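Local coordinates for sister chromatid cohesion protein 2 (Saccharomyces cerevisiae, PDB 4XDN) that forms, through its N-terminal region, a complex with Scc4 that is required to load the cohesin complex stably onto chromatin, at residues B[102-107]-B[145-150]. Sequence-based numbering, arbitrary orientation.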
loop_
_atom_site.group_PDB
_atom_site.type_symbol
_atom_site.label_atom_id
_atom_site.label_comp_id
_atom_site.label_asym_id
_atom_site.label_seq_id
_atom_site.Cartn_x
_atom_site.Cartn_y
_atom_site.Cartn_z
ATOM N N ARG B 102 1.148 35.064 -9.537
ATOM C CA ARG B 102 0.588 34.612 -10.806
ATOM C C ARG B 102 0.191 33.143 -10.718
ATOM O O ARG B 102 1.020 32.278 -10.430
ATOM C CB ARG B 102 1.583 34.837 -11.945
ATOM C CG ARG B 102 2.010 36.289 -12.082
ATOM C CD ARG B 102 2.494 36.616 -13.484
ATOM N NE ARG B 102 2.762 38.045 -13.633
ATOM C CZ ARG B 102 3.903 38.638 -13.293
ATOM N NH1 ARG B 102 4.906 37.931 -12.784
ATOM N NH2 ARG B 102 4.044 39.945 -13.463
ATOM N N LEU B 103 -1.087 32.873 -10.969
ATOM C CA LEU B 103 -1.662 31.553 -10.732
ATOM C C LEU B 103 -1.220 30.512 -11.754
ATOM O O LEU B 103 -1.274 30.743 -12.961
ATOM C CB LEU B 103 -3.190 31.644 -10.724
ATOM C CG LEU B 103 -3.790 32.636 -9.719
ATOM C CD1 LEU B 103 -5.308 32.647 -9.825
ATOM C CD2 LEU B 103 -3.351 32.312 -8.293
ATOM N N VAL B 104 -0.785 29.362 -11.245
ATOM C CA VAL B 104 -0.415 28.219 -12.073
ATOM C C VAL B 104 -1.270 27.021 -11.684
ATOM O O VAL B 104 -1.129 26.484 -10.586
ATOM C CB VAL B 104 1.072 27.854 -11.919
ATOM C CG1 VAL B 104 1.438 26.700 -12.841
ATOM C CG2 VAL B 104 1.952 29.061 -12.201
ATOM N N PHE B 105 -2.150 26.607 -12.589
ATOM C CA PHE B 105 -3.099 25.536 -12.308
ATOM C C PHE B 105 -2.506 24.163 -12.630
ATOM O O PHE B 105 -1.588 24.047 -13.442
ATOM C CB PHE B 105 -4.393 25.770 -13.090
ATOM C CG PHE B 105 -5.125 27.014 -12.671
ATOM C CD1 PHE B 105 -5.996 26.991 -11.595
ATOM C CD2 PHE B 105 -4.926 28.208 -13.339
ATOM C CE1 PHE B 105 -6.663 28.133 -11.199
ATOM C CE2 PHE B 105 -5.593 29.357 -12.950
ATOM C CZ PHE B 105 -6.462 29.319 -11.877
ATOM N N LYS B 106 -3.038 23.128 -11.985
ATOM C CA LYS B 106 -2.437 21.800 -12.037
ATOM C C LYS B 106 -2.890 20.969 -13.232
ATOM O O LYS B 106 -4.061 20.610 -13.347
ATOM C CB LYS B 106 -2.748 21.034 -10.750
ATOM C CG LYS B 106 -2.134 21.646 -9.508
ATOM C CD LYS B 106 -1.905 20.598 -8.433
ATOM C CE LYS B 106 -3.209 19.956 -7.995
ATOM N NZ LYS B 106 -3.070 19.258 -6.688
ATOM N N ARG B 107 -1.946 20.665 -14.115
ATOM C CA ARG B 107 -2.175 19.700 -15.180
ATOM C C ARG B 107 -2.472 18.343 -14.551
ATOM O O ARG B 107 -1.634 17.807 -13.833
ATOM C CB ARG B 107 -0.953 19.612 -16.098
ATOM C CG ARG B 107 -1.024 18.521 -17.171
ATOM C CD ARG B 107 -1.955 18.895 -18.294
ATOM N NE ARG B 107 -1.504 20.102 -18.977
ATOM C CZ ARG B 107 -2.104 20.622 -20.040
ATOM N NH1 ARG B 107 -3.179 20.036 -20.547
ATOM N NH2 ARG B 107 -1.629 21.728 -20.596
ATOM N N ASP B 145 -6.164 33.785 -19.791
ATOM C CA ASP B 145 -5.089 33.153 -20.520
ATOM C C ASP B 145 -4.414 32.220 -19.509
ATOM O O ASP B 145 -3.193 32.263 -19.326
ATOM C CB ASP B 145 -4.103 34.164 -21.079
ATOM C CG ASP B 145 -3.168 33.546 -22.109
ATOM O OD1 ASP B 145 -3.622 32.725 -22.943
ATOM O OD2 ASP B 145 -1.967 33.870 -22.086
ATOM N N SER B 146 -5.232 31.395 -18.849
ATOM C CA SER B 146 -4.802 30.524 -17.754
ATOM C C SER B 146 -3.651 29.603 -18.137
ATOM O O SER B 146 -3.659 28.972 -19.195
ATOM C CB SER B 146 -5.990 29.700 -17.252
ATOM O OG SER B 146 -6.542 28.950 -18.314
ATOM N N ILE B 147 -2.655 29.540 -17.257
ATOM C CA ILE B 147 -1.479 28.707 -17.472
ATOM C C ILE B 147 -1.635 27.390 -16.709
ATOM O O ILE B 147 -1.834 27.383 -15.495
ATOM C CB ILE B 147 -0.182 29.445 -17.042
ATOM C CG1 ILE B 147 1.014 28.495 -17.041
ATOM C CG2 ILE B 147 -0.344 30.077 -15.665
ATOM C CD1 ILE B 147 2.335 29.202 -16.841
ATOM N N ASN B 148 -1.573 26.280 -17.442
ATOM C CA ASN B 148 -1.672 24.945 -16.858
ATOM C C ASN B 148 -0.346 24.208 -16.991
ATOM O O ASN B 148 0.188 24.076 -18.089
ATOM C CB ASN B 148 -2.793 24.150 -17.529
ATOM C CG ASN B 148 -4.125 24.873 -17.480
ATOM O OD1 ASN B 148 -4.335 25.751 -16.643
ATOM N ND2 ASN B 148 -5.034 24.506 -18.376
ATOM N N ILE B 149 0.172 23.724 -15.866
ATOM C CA ILE B 149 1.527 23.188 -15.803
ATOM C C ILE B 149 1.580 21.872 -15.023
ATOM O O ILE B 149 0.755 21.628 -14.142
ATOM C CB ILE B 149 2.490 24.236 -15.170
ATOM C CG1 ILE B 149 2.923 25.253 -16.236
ATOM C CG2 ILE B 149 3.701 23.573 -14.514
ATOM C CD1 ILE B 149 3.998 26.249 -15.790
ATOM N N GLU B 150 2.552 21.031 -15.375
ATOM C CA GLU B 150 2.804 19.770 -14.681
ATOM C C GLU B 150 3.779 19.958 -13.523
ATOM O O GLU B 150 4.543 20.920 -13.495
ATOM C CB GLU B 150 3.371 18.729 -15.651
ATOM C CG GLU B 150 2.430 18.331 -16.772
ATOM C CD GLU B 150 3.055 17.337 -17.737
ATOM O OE1 GLU B 150 4.259 17.040 -17.593
ATOM O OE2 GLU B 150 2.343 16.850 -18.642
#
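At the edge of the Phe105 ring, near its plane, sits the carbonyl oxygen of Ile147; Ser146 CB approaches the same ring obliquely, 4.3 Å from CD2. An aromatic side chain of the other protein chain meets this ring with its plane tilted by about 30°. The guanidinium of Arg107 has Asn148 CB over one face, 4.1 Å from NH2. The Arg107 side chain is bent at its second and third torsions, which turns the guanidinium back toward Asn148, with NH2 nearest the backbone O and CB of that residue. Outside the two segments, NH1 makes a salt bridge to an acidic side chain of the other protein. Lower down the same side chain, Arg107 CG packs on Glu150 CG at 3.5 Å, an aliphatic touch in which the charged ends do not meet.

Between the backbones, the parallel pair 104-106 and 147-149 is joined by three bonds. Phe105 gives its N-H to Ile147 O and receives one from Ile149 N, the latter nearly straight at 171°, so both polar backbone atoms of Phe105 are used. Arg107 N then reaches Ile149 O at 2.9 Å, but from above the carbonyl plane. On the sheet face opposite the one that carries Phe105 and Asn148, Val104 CG1 lies 3.5 Å from Ile149 CB; chi1 of -177° sets that methyl anti to the backbone N, which turns it toward Ile149.

Val104 and Lys106 also make backbone hydrogen bonds to the other protein. Strand 104-106 is thus bonded along one edge to 147-149 and along the other to the partner, which leaves 147-149 as the more exposed strand of the pair, consistent with the role of this N-terminal region in partner binding. Backbone bonds do the joining between the segments, while the Arg107 charge is met by the partner's acid and not by Glu150.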